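Trehalose monomycolate exporter MmpL3 (Mycobacterium tuberculosis, PDB 7NVH) probably exports trehalose monomycolate across the mycobacterial inner membrane, as an RND-type transporter supplying mycolic acids for the cell envelope. Local coordinates at residues Phe43-Ser54 with Leu540-Ser551; Asp471-Ile479 with Asn487-Glu495. All coordinates share one frame; numbering follows the deposited sequence.

Contact 1: residues Phe43-Ser54 with Leu540-Ser551. With AV0 (Lauryl Maltose Neopentyl Glycol), chain B.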
loop_
_atom_site.group_PDB
_atom_site.type_symbol
_atom_site.label_atom_id
_atom_site.label_comp_id
_atom_site.label_asym_id
_atom_site.label_seq_id
_atom_site.Cartn_x
_atom_site.Cartn_y
_atom_site.Cartn_z
ATOM N N PHE A 43 0.284 8.759 7.800
ATOM C CA PHE A 43 1.654 8.483 7.388
ATOM C C PHE A 43 2.678 8.837 8.450
ATOM O O PHE A 43 3.873 8.621 8.222
ATOM C CB PHE A 43 1.981 9.241 6.104
ATOM C CG PHE A 43 1.513 8.556 4.863
ATOM C CD1 PHE A 43 2.142 7.412 4.411
ATOM C CD2 PHE A 43 0.444 9.055 4.144
ATOM C CE1 PHE A 43 1.713 6.777 3.270
ATOM C CE2 PHE A 43 0.012 8.425 3.002
ATOM C CZ PHE A 43 0.646 7.283 2.565
ATOM N N TYR A 44 2.258 9.371 9.591
ATOM C CA TYR A 44 3.173 9.872 10.602
ATOM C C TYR A 44 2.919 9.173 11.929
ATOM O O TYR A 44 1.774 8.862 12.270
ATOM C CB TYR A 44 3.019 11.385 10.766
ATOM C CG TYR A 44 3.328 12.159 9.506
ATOM C CD1 TYR A 44 4.333 11.747 8.647
ATOM C CD2 TYR A 44 2.607 13.294 9.172
ATOM C CE1 TYR A 44 4.617 12.445 7.493
ATOM C CE2 TYR A 44 2.884 13.999 8.020
ATOM C CZ TYR A 44 3.889 13.569 7.185
ATOM O OH TYR A 44 4.171 14.268 6.035
ATOM N N ASP A 45 3.996 8.927 12.672
ATOM C CA ASP A 45 3.903 8.340 14.001
ATOM C C ASP A 45 3.180 9.307 14.929
ATOM O O ASP A 45 3.759 10.306 15.361
ATOM C CB ASP A 45 5.301 8.015 14.532
ATOM C CG ASP A 45 5.281 7.285 15.865
ATOM O OD1 ASP A 45 4.212 7.196 16.505
ATOM O OD2 ASP A 45 6.353 6.800 16.282
ATOM N N ASP A 46 1.928 9.004 15.263
ATOM C CA ASP A 46 1.094 9.924 16.025
ATOM C C ASP A 46 1.540 10.084 17.472
ATOM O O ASP A 46 1.033 10.975 18.162
ATOM C CB ASP A 46 -0.365 9.465 15.980
ATOM C CG ASP A 46 -0.972 9.603 14.599
ATOM O OD1 ASP A 46 -1.375 10.727 14.233
ATOM O OD2 ASP A 46 -1.044 8.587 13.875
ATOM N N GLY A 47 2.460 9.251 17.951
ATOM C CA GLY A 47 3.035 9.416 19.269
ATOM C C GLY A 47 4.401 10.060 19.294
ATOM O O GLY A 47 5.003 10.156 20.373
ATOM N N SER A 48 4.921 10.508 18.155
ATOM C CA SER A 48 6.253 11.081 18.090
ATOM C C SER A 48 6.258 12.497 18.652
ATOM O O SER A 48 5.219 13.078 18.969
ATOM C CB SER A 48 6.764 11.079 16.652
ATOM O OG SER A 48 5.774 11.555 15.760
ATOM N N GLN A 49 7.460 13.057 18.777
ATOM C CA GLN A 49 7.617 14.418 19.265
ATOM C C GLN A 49 7.377 15.465 18.189
ATOM O O GLN A 49 7.283 16.652 18.515
ATOM C CB GLN A 49 9.014 14.606 19.857
ATOM C CG GLN A 49 9.154 14.104 21.277
ATOM C CD GLN A 49 10.132 14.923 22.087
ATOM O OE1 GLN A 49 10.929 15.681 21.534
ATOM N NE2 GLN A 49 10.076 14.781 23.404
ATOM N N SER A 50 7.283 15.061 16.923
ATOM C CA SER A 50 7.009 16.000 15.844
ATOM C C SER A 50 5.517 16.163 15.592
ATOM O O SER A 50 5.061 17.266 15.272
ATOM C CB SER A 50 7.708 15.547 14.563
ATOM O OG SER A 50 7.189 14.309 14.118
ATOM N N VAL A 51 4.742 15.087 15.733
ATOM C CA VAL A 51 3.292 15.210 15.654
ATOM C C VAL A 51 2.766 16.026 16.825
ATOM O O VAL A 51 1.846 16.837 16.670
ATOM C CB VAL A 51 2.638 13.819 15.586
ATOM C CG1 VAL A 51 1.132 13.930 15.722
ATOM C CG2 VAL A 51 2.990 13.145 14.278
ATOM N N GLN A 52 3.343 15.835 18.012
ATOM C CA GLN A 52 2.978 16.666 19.153
ATOM C C GLN A 52 3.242 18.137 18.870
ATOM O O GLN A 52 2.397 18.991 19.165
ATOM C CB GLN A 52 3.758 16.221 20.388
ATOM C CG GLN A 52 3.277 14.927 21.007
ATOM C CD GLN A 52 4.121 14.509 22.192
ATOM O OE1 GLN A 52 4.705 15.345 22.880
ATOM N NE2 GLN A 52 4.193 13.208 22.436
ATOM N N ALA A 53 4.405 18.446 18.296
ATOM C CA ALA A 53 4.745 19.822 17.959
ATOM C C ALA A 53 3.794 20.396 16.919
ATOM O O ALA A 53 3.355 21.544 17.047
ATOM C CB ALA A 53 6.185 19.892 17.458
ATOM N N SER A 54 3.466 19.618 15.887
ATOM C CA SER A 54 2.528 20.084 14.874
ATOM C C SER A 54 1.143 20.345 15.448
ATOM O O SER A 54 0.525 21.359 15.105
ATOM C CB SER A 54 2.434 19.066 13.738
ATOM O OG SER A 54 3.580 19.124 12.908
ATOM N N LEU A 540 9.970 21.151 21.984
ATOM C CA LEU A 540 9.618 20.104 21.037
ATOM C C LEU A 540 9.991 20.576 19.641
ATOM O O LEU A 540 9.715 21.723 19.279
ATOM C CB LEU A 540 8.127 19.778 21.096
ATOM C CG LEU A 540 7.582 19.082 22.340
ATOM C CD1 LEU A 540 6.070 19.150 22.350
ATOM C CD2 LEU A 540 8.043 17.645 22.382
ATOM N N VAL A 541 10.612 19.699 18.860
ATOM C CA VAL A 541 11.050 20.029 17.511
ATOM C C VAL A 541 10.165 19.276 16.534
ATOM O O VAL A 541 10.088 18.042 16.578
ATOM C CB VAL A 541 12.531 19.688 17.298
ATOM C CG1 VAL A 541 12.981 20.151 15.929
ATOM C CG2 VAL A 541 13.373 20.330 18.381
ATOM N N GLY A 542 9.500 20.014 15.654
ATOM C CA GLY A 542 8.574 19.457 14.695
ATOM C C GLY A 542 8.885 19.937 13.291
ATOM O O GLY A 542 10.038 20.147 12.920
ATOM N N GLY A 543 7.830 20.111 12.514
ATOM C CA GLY A 543 7.959 20.513 11.132
ATOM C C GLY A 543 7.883 19.324 10.191
ATOM O O GLY A 543 8.070 18.167 10.577
ATOM N N THR A 544 7.591 19.626 8.928
ATOM C CA THR A 544 7.472 18.568 7.927
ATOM C C THR A 544 8.747 17.752 7.739
ATOM O O THR A 544 8.636 16.519 7.628
ATOM C CB THR A 544 7.007 19.162 6.594
ATOM O OG1 THR A 544 5.903 20.046 6.824
ATOM C CG2 THR A 544 6.571 18.057 5.648
ATOM N N PRO A 545 9.953 18.332 7.668
ATOM C CA PRO A 545 11.146 17.474 7.581
ATOM C C PRO A 545 11.305 16.548 8.770
ATOM O O PRO A 545 11.756 15.409 8.600
ATOM C CB PRO A 545 12.305 18.477 7.492
ATOM C CG PRO A 545 11.694 19.762 7.127
ATOM C CD PRO A 545 10.315 19.759 7.677
ATOM N N ALA A 546 10.945 16.999 9.973
ATOM C CA ALA A 546 11.031 16.145 11.149
ATOM C C ALA A 546 9.903 15.127 11.196
ATOM O O ALA A 546 10.089 14.028 11.729
ATOM C CB ALA A 546 11.021 16.993 12.420
ATOM N N LEU A 547 8.734 15.475 10.656
ATOM C CA LEU A 547 7.589 14.575 10.653
ATOM C C LEU A 547 7.852 13.288 9.887
ATOM O O LEU A 547 7.292 12.249 10.248
ATOM C CB LEU A 547 6.373 15.279 10.055
ATOM C CG LEU A 547 5.531 16.123 11.009
ATOM C CD1 LEU A 547 4.652 17.084 10.234
ATOM C CD2 LEU A 547 4.694 15.237 11.900
ATOM N N GLU A 548 8.684 13.331 8.850
ATOM C CA GLU A 548 9.021 12.150 8.070
ATOM C C GLU A 548 10.147 11.339 8.690
ATOM O O GLU A 548 10.094 10.107 8.683
ATOM C CB GLU A 548 9.410 12.559 6.648
ATOM C CG GLU A 548 8.220 12.865 5.766
ATOM C CD GLU A 548 8.413 14.123 4.950
ATOM O OE1 GLU A 548 9.572 14.444 4.616
ATOM O OE2 GLU A 548 7.404 14.794 4.651
ATOM N N LEU A 549 11.162 12.009 9.239
ATOM C CA LEU A 549 12.228 11.296 9.930
ATOM C C LEU A 549 11.697 10.574 11.159
ATOM O O LEU A 549 12.128 9.458 11.467
ATOM C CB LEU A 549 13.344 12.263 10.315
ATOM C CG LEU A 549 13.969 13.035 9.155
ATOM C CD1 LEU A 549 14.770 14.211 9.674
ATOM C CD2 LEU A 549 14.838 12.121 8.314
ATOM N N ASP A 550 10.758 11.195 11.878
ATOM C CA ASP A 550 10.184 10.539 13.047
ATOM C C ASP A 550 9.389 9.303 12.652
ATOM O O ASP A 550 9.457 8.277 13.335
ATOM C CB ASP A 550 9.310 11.521 13.823
ATOM C CG ASP A 550 10.085 12.266 14.888
ATOM O OD1 ASP A 550 11.317 12.081 14.965
ATOM O OD2 ASP A 550 9.465 13.038 15.647
ATOM N N SER A 551 8.634 9.374 11.555
ATOM C CA SER A 551 7.914 8.196 11.085
ATOM C C SER A 551 8.878 7.103 10.643
ATOM O O SER A 551 8.663 5.920 10.933
ATOM C CB SER A 551 6.974 8.569 9.941
ATOM O OG SER A 551 7.700 8.830 8.754
HETATM C C1 AV0 B . -0.299 16.279 5.099
HETATM O O1 AV0 B . 0.319 15.876 3.925
HETATM C C2 AV0 B . -0.841 15.078 5.848
HETATM O O2 AV0 B . -1.800 14.414 5.024
HETATM C C3 AV0 B . -1.498 15.487 7.131
HETATM O O3 AV0 B . -1.799 14.274 7.877
HETATM C C4 AV0 B . -0.664 16.388 7.976
HETATM O O4 AV0 B . -1.527 17.064 8.960
HETATM C C5 AV0 B . 0.060 17.488 7.195
HETATM O O5 AV0 B . 0.683 17.008 5.937
HETATM C C6 AV0 B . 1.130 18.069 8.060
HETATM O O6 AV0 B . 2.348 18.055 7.358
HETATM C CAA AV0 B . -4.161 7.838 -2.418
HETATM C CAB AV0 B . 2.325 27.174 -1.517
HETATM O OAI AV0 B . -0.881 13.149 10.224
HETATM O OAJ AV0 B . 10.392 23.119 -0.428
HETATM O OAL AV0 B . 8.662 15.282 0.842
HETATM O OAN AV0 B . 7.232 20.866 1.473
HETATM O OAP AV0 B . 4.489 20.361 1.135
HETATM O OAQ AV0 B . 0.451 16.593 13.257
HETATM O OAR AV0 B . 12.583 20.553 -0.168
HETATM O OAS AV0 B . -3.069 15.844 12.741
HETATM O OAT AV0 B . 12.559 17.782 -0.970
HETATM O OAU AV0 B . -0.821 18.361 11.344
HETATM O OAV AV0 B . 10.111 16.521 -0.513
HETATM C CAW AV0 B . -3.920 9.233 -1.871
HETATM C CAX AV0 B . 2.219 25.892 -2.403
HETATM C CAY AV0 B . -3.669 9.156 -0.373
HETATM C CAZ AV0 B . 2.496 24.634 -1.533
HETATM C CBA AV0 B . -3.098 10.488 0.114
HETATM C CBB AV0 B . 2.456 23.381 -2.438
HETATM C CBC AV0 B . -1.877 10.863 -0.748
HETATM C CBD AV0 B . 2.891 22.118 -1.629
HETATM C CBE AV0 B . -1.073 12.003 -0.044
HETATM C CBF AV0 B . 2.402 20.858 -2.372
HETATM C CBG AV0 B . -2.026 13.244 0.229
HETATM C CBH AV0 B . 2.735 19.576 -1.519
HETATM C CBI AV0 B . -1.483 14.048 1.469
HETATM C CBJ AV0 B . 1.504 18.622 -1.533
HETATM C CBK AV0 B . -0.644 15.309 0.974
HETATM C CBL AV0 B . 1.780 17.387 -0.606
HETATM C CBM AV0 B . -1.093 13.735 11.488
HETATM C CBN AV0 B . 10.303 22.066 -1.357
HETATM C CBP AV0 B . 8.037 16.078 1.824
HETATM C CBQ AV0 B . 0.878 15.141 1.382
HETATM C CBR AV0 B . 1.055 17.616 0.764
HETATM C CBS AV0 B . 0.943 16.974 3.235
HETATM C CBT AV0 B . 3.084 16.457 1.883
HETATM O OBV AV0 B . 3.623 17.793 1.927
HETATM O OBX AV0 B . 5.771 16.888 1.664
HETATM O OBY AV0 B . -0.231 15.712 10.378
HETATM O OBZ AV0 B . 9.003 20.041 -1.051
HETATM O OCB AV0 B . 8.960 18.701 0.854
HETATM C CCC AV0 B . -0.213 14.938 11.640
HETATM C CCD AV0 B . 10.219 20.741 -0.622
HETATM C CCF AV0 B . 7.139 17.092 1.156
HETATM C CCH AV0 B . 6.716 19.560 1.037
HETATM C CCJ AV0 B . 4.841 17.964 1.274
HETATM C CCL AV0 B . 5.392 19.351 1.629
HETATM C CCM AV0 B . 1.482 16.538 1.803
HETATM C CCN AV0 B . -0.657 15.762 12.852
HETATM C CCO AV0 B . 11.496 19.943 -0.894
HETATM C CCQ AV0 B . 7.669 18.495 1.458
HETATM C CCR AV0 B . -1.528 16.376 10.179
HETATM C CCS AV0 B . 8.941 18.659 -0.524
HETATM C CCT AV0 B . -1.834 16.638 12.629
HETATM C CCU AV0 B . 11.389 18.518 -0.473
HETATM C CCV AV0 B . -1.826 17.338 11.319
HETATM C CCW AV0 B . 10.175 17.887 -0.988
#

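Contact 2: residues Asp471-Ile479 with Asn487-Glu495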
loop_
_atom_site.group_PDB
_atom_site.type_symbol
_atom_site.label_atom_id
_atom_site.label_comp_id
_atom_site.label_asym_id
_atom_site.label_seq_id
_atom_site.Cartn_x
_atom_site.Cartn_y
_atom_site.Cartn_z
ATOM N N ASP A 471 17.013 33.074 24.770
ATOM C CA ASP A 471 18.054 32.102 25.091
ATOM C C ASP A 471 17.924 30.844 24.241
ATOM O O ASP A 471 18.930 30.288 23.782
ATOM C CB ASP A 471 18.004 31.756 26.577
ATOM C CG ASP A 471 19.346 31.322 27.116
ATOM O OD1 ASP A 471 19.919 32.049 27.955
ATOM O OD2 ASP A 471 19.832 30.253 26.699
ATOM N N ILE A 472 16.693 30.383 24.013
ATOM C CA ILE A 472 16.491 29.213 23.164
ATOM C C ILE A 472 16.935 29.508 21.739
ATOM O O ILE A 472 17.546 28.664 21.075
ATOM C CB ILE A 472 15.025 28.756 23.221
ATOM C CG1 ILE A 472 14.770 27.988 24.515
ATOM C CG2 ILE A 472 14.687 27.889 22.024
ATOM C CD1 ILE A 472 15.571 26.717 24.622
ATOM N N ARG A 473 16.638 30.709 21.247
ATOM C CA ARG A 473 17.082 31.098 19.916
ATOM C C ARG A 473 18.598 31.195 19.849
ATOM O O ARG A 473 19.209 30.768 18.864
ATOM C CB ARG A 473 16.441 32.426 19.527
ATOM C CG ARG A 473 16.513 32.748 18.053
ATOM C CD ARG A 473 16.090 34.175 17.796
ATOM N NE ARG A 473 16.369 34.579 16.425
ATOM C CZ ARG A 473 16.429 35.841 16.021
ATOM N NH1 ARG A 473 16.233 36.825 16.887
ATOM N NH2 ARG A 473 16.688 36.119 14.753
ATOM N N SER A 474 19.223 31.750 20.890
ATOM C CA SER A 474 20.677 31.867 20.913
ATOM C C SER A 474 21.336 30.498 20.858
ATOM O O SER A 474 22.329 30.308 20.149
ATOM C CB SER A 474 21.119 32.623 22.165
ATOM O OG SER A 474 20.486 33.887 22.246
ATOM N N LYS A 475 20.802 29.532 21.609
ATOM C CA LYS A 475 21.293 28.163 21.486
ATOM C C LYS A 475 21.032 27.611 20.092
ATOM O O LYS A 475 21.886 26.931 19.515
ATOM C CB LYS A 475 20.652 27.273 22.549
ATOM C CG LYS A 475 21.104 27.596 23.959
ATOM C CD LYS A 475 20.511 26.645 24.981
ATOM C CE LYS A 475 20.634 27.217 26.380
ATOM N NZ LYS A 475 21.240 26.251 27.329
ATOM N N ALA A 476 19.856 27.894 19.532
ATOM C CA ALA A 476 19.533 27.421 18.195
ATOM C C ALA A 476 20.252 28.210 17.112
ATOM O O ALA A 476 20.395 27.709 15.992
ATOM C CB ALA A 476 18.024 27.480 17.965
ATOM N N MET A 477 20.695 29.429 17.408
ATOM C CA MET A 477 21.524 30.188 16.474
ATOM C C MET A 477 23.003 29.923 16.727
ATOM O O MET A 477 23.826 30.825 16.864
ATOM C CB MET A 477 21.203 31.673 16.567
ATOM C CG MET A 477 20.053 32.101 15.679
ATOM S SD MET A 477 20.251 33.779 15.056
ATOM C CE MET A 477 20.431 34.686 16.588
ATOM N N ALA A 478 23.325 28.635 16.805
ATOM C CA ALA A 478 24.698 28.154 16.814
ATOM C C ALA A 478 24.808 26.879 15.995
ATOM O O ALA A 478 25.819 26.172 16.101
ATOM C CB ALA A 478 25.195 27.915 18.242
ATOM N N ILE A 479 23.791 26.560 15.202
ATOM C CA ILE A 479 23.763 25.387 14.343
ATOM C C ILE A 479 23.641 25.880 12.910
ATOM O O ILE A 479 22.686 26.590 12.572
ATOM C CB ILE A 479 22.599 24.452 14.705
ATOM C CG1 ILE A 479 22.668 24.075 16.183
ATOM C CG2 ILE A 479 22.615 23.212 13.835
ATOM C CD1 ILE A 479 21.396 23.464 16.711
ATOM N N ASN A 487 20.535 37.108 4.509
ATOM C CA ASN A 487 21.925 36.971 4.941
ATOM C C ASN A 487 22.223 37.810 6.181
ATOM O O ASN A 487 23.339 38.301 6.359
ATOM C CB ASN A 487 22.900 37.312 3.810
ATOM C CG ASN A 487 22.549 36.613 2.512
ATOM O OD1 ASN A 487 22.060 35.485 2.513
ATOM N ND2 ASN A 487 22.802 37.283 1.393
ATOM N N ASP A 488 21.228 37.977 7.044
ATOM C CA ASP A 488 21.410 38.604 8.342
ATOM C C ASP A 488 20.791 37.727 9.419
ATOM O O ASP A 488 19.821 37.009 9.159
ATOM C CB ASP A 488 20.783 40.006 8.388
ATOM C CG ASP A 488 19.334 40.015 7.945
ATOM O OD1 ASP A 488 18.859 38.991 7.412
ATOM O OD2 ASP A 488 18.665 41.051 8.132
ATOM N N PRO A 489 21.344 37.748 10.636
ATOM C CA PRO A 489 20.787 36.906 11.703
ATOM C C PRO A 489 19.491 37.430 12.293
ATOM O O PRO A 489 18.765 36.653 12.925
ATOM C CB PRO A 489 21.903 36.895 12.763
ATOM C CG PRO A 489 23.128 37.414 12.051
ATOM C CD PRO A 489 22.600 38.388 11.053
ATOM N N ALA A 490 19.173 38.712 12.106
ATOM C CA ALA A 490 18.025 39.316 12.772
ATOM C C ALA A 490 16.690 38.751 12.309
ATOM O O ALA A 490 15.686 38.957 12.998
ATOM C CB ALA A 490 18.039 40.830 12.562
ATOM N N ASN A 491 16.645 38.051 11.176
ATOM C CA ASN A 491 15.401 37.475 10.678
ATOM C C ASN A 491 15.442 35.952 10.660
ATOM O O ASN A 491 14.612 35.320 10.000
ATOM C CB ASN A 491 15.076 38.014 9.284
ATOM C CG ASN A 491 15.421 39.478 9.130
ATOM O OD1 ASN A 491 16.181 39.858 8.240
ATOM N ND2 ASN A 491 14.870 40.310 10.003
ATOM N N MET A 492 16.394 35.353 11.366
ATOM C CA MET A 492 16.483 33.905 11.468
ATOM C C MET A 492 15.677 33.420 12.665
ATOM O O MET A 492 15.641 34.076 13.710
ATOM C CB MET A 492 17.940 33.462 11.601
ATOM C CG MET A 492 18.562 32.971 10.308
ATOM S SD MET A 492 20.267 32.439 10.529
ATOM C CE MET A 492 20.027 30.739 11.031
ATOM N N TRP A 493 15.032 32.264 12.501
ATOM C CA TRP A 493 14.170 31.675 13.525
ATOM C C TRP A 493 13.050 32.636 13.912
ATOM O O TRP A 493 12.846 32.957 15.083
ATOM C CB TRP A 493 14.980 31.241 14.747
ATOM C CG TRP A 493 15.803 30.031 14.480
ATOM C CD1 TRP A 493 17.159 29.967 14.408
ATOM C CD2 TRP A 493 15.325 28.706 14.229
ATOM N NE1 TRP A 493 17.557 28.684 14.133
ATOM C CE2 TRP A 493 16.447 27.890 14.019
ATOM C CE3 TRP A 493 14.055 28.132 14.166
ATOM C CZ2 TRP A 493 16.340 26.532 13.752
ATOM C CZ3 TRP A 493 13.951 26.784 13.900
ATOM C CH2 TRP A 493 15.085 26.000 13.695
ATOM N N GLN A 494 12.324 33.102 12.902
ATOM C CA GLN A 494 11.214 34.010 13.131
ATOM C C GLN A 494 10.039 33.267 13.753
ATOM O O GLN A 494 9.800 32.090 13.475
ATOM C CB GLN A 494 10.780 34.668 11.823
ATOM C CG GLN A 494 11.581 35.902 11.460
ATOM C CD GLN A 494 11.493 36.979 12.521
ATOM O OE1 GLN A 494 12.477 37.288 13.190
ATOM N NE2 GLN A 494 10.308 37.555 12.683
ATOM N N GLU A 495 9.306 33.973 14.604
ATOM C CA GLU A 495 8.133 33.399 15.240
ATOM C C GLU A 495 7.055 33.099 14.207
ATOM O O GLU A 495 6.949 33.763 13.174
ATOM C CB GLU A 495 7.589 34.350 16.302
ATOM C CG GLU A 495 7.006 33.662 17.513
ATOM C CD GLU A 495 6.264 34.623 18.411
ATOM O OE1 GLU A 495 6.484 35.845 18.283
ATOM O OE2 GLU A 495 5.458 34.160 19.243
#

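Contact 1: residues Phe43-Ser54 with Leu540-Ser551
Where Ser50 meets Gly542, their CA atoms 4.0 Å apart, helix 49-54 crosses strand 540-543 at 79° and then runs roughly antiparallel to helix 544-551. The strand is an edge strand of a ferredoxin-like βαββαβ subdomain, as in RND porter domains, so a helix from the first MMPL half packs against a sheet built by the second. Small groups allow the close approach: the CB of Ala53 rests 3.7 Å from the bare CA of Gly542. Further along, Leu540 CD2 lies against the amide end of Gln49, which crosses it at about a right angle.

Asp550 provides the polar grip. Ser50 OG sits between its own backbone N and carbonyl carbon (chi1 64°) and donates to Asp550 OD2 at 3.0 Å, meeting it on the anti side and 32° out of the carboxylate plane. Ser50 N adds a weak bond to the same oxygen, which also forms a salt bridge with Arg529; several donors therefore fix this buried carboxylate and probably favour its charged form.

Leu547 touches several neighbours at once. Its CB stands almost on the normal of the Tyr44 ring, 4.0 Å from the centroid, a CH-pi contact, while Phe43 CB lies over the opposite face. One branch, CD2, reaches Val51 CG2 at 3.6 Å. The other helps line the pocket of the bound lauryl maltose neopentyl glycol, with Leu547 CD1 3.5 Å from Ser54 OG and 3.8 Å from the detergent's O6.

Contact 2: residues Asp471-Ile479 with Asn487-Glu495
Ala476 CB lies over one face of the Trp493 indole, displaced toward the rim, and Met477 CG meets the ring's edge at CD1, 3.8 Å away. The Arg473 guanidinium, turned 76° from the indole plane, carries Met477 CE over one face and has the carbonyl oxygens of Met492 and Ala490 along its edge. These groups join the end of helix 466-476 to the segment that leads into strand 494-495, within the first, split beta-alpha-beta unit of a ferredoxin-like subdomain.

Arg473 reaches across because CG is anti to its backbone N (chi1 -164°) and the chain stays extended as far as NE. This brings the guanidinium edge-on to those two carbonyls. Both NE and NH2 point at one acceptor, Met492 O, in weak, bent bonds; the NE bond measures 2.9 Å with an N-H...O angle of 119°. NH2 adds a long, weak bond to Ala490 O at 3.5 Å. The cation is thus held by backbone carbonyls, whose negative ends would be expected to suit its charge. The side chains of Arg473 and Trp493 run alongside each other in opposing senses, with Arg473 CG 3.9 Å from Trp493 CB.

Met477, the first residue to leave the helical conformation, fills the angle between the two flat groups. Its bent chain places SD 4.2 Å from both Pro489 CB and Met492 CB. Outside the two segments, Trp493 packs on Leu454 of the inner strand 451-457 and on Leu528 of helix 521-528, and meets Phe482 edge-to-face. The indole nitrogen faces the end of the helix, with Trp493 NE1 3.5 Å from Ala476 O.

Overall arrangement
From the N terminus, the chain passes through segment 43-54 early in the first MMPL half, and contact 1 closes only when it arrives at 540-551, some 490 residues later. Contact 2 is a short local closure, with just seven residues between its segments, and is nested inside that long loop. Both reach the same four-stranded sheet, at its two outermost strands: 540-543 in contact 1 and 494-495 in contact 2. Helix 49-61 and helix 466-476 lie on opposite faces of this sheet. Contact 1 ties the two halves together beside the detergent pocket, whereas contact 2 fastens the split beta-alpha-beta unit within the second half, the centres being about 22 Å apart.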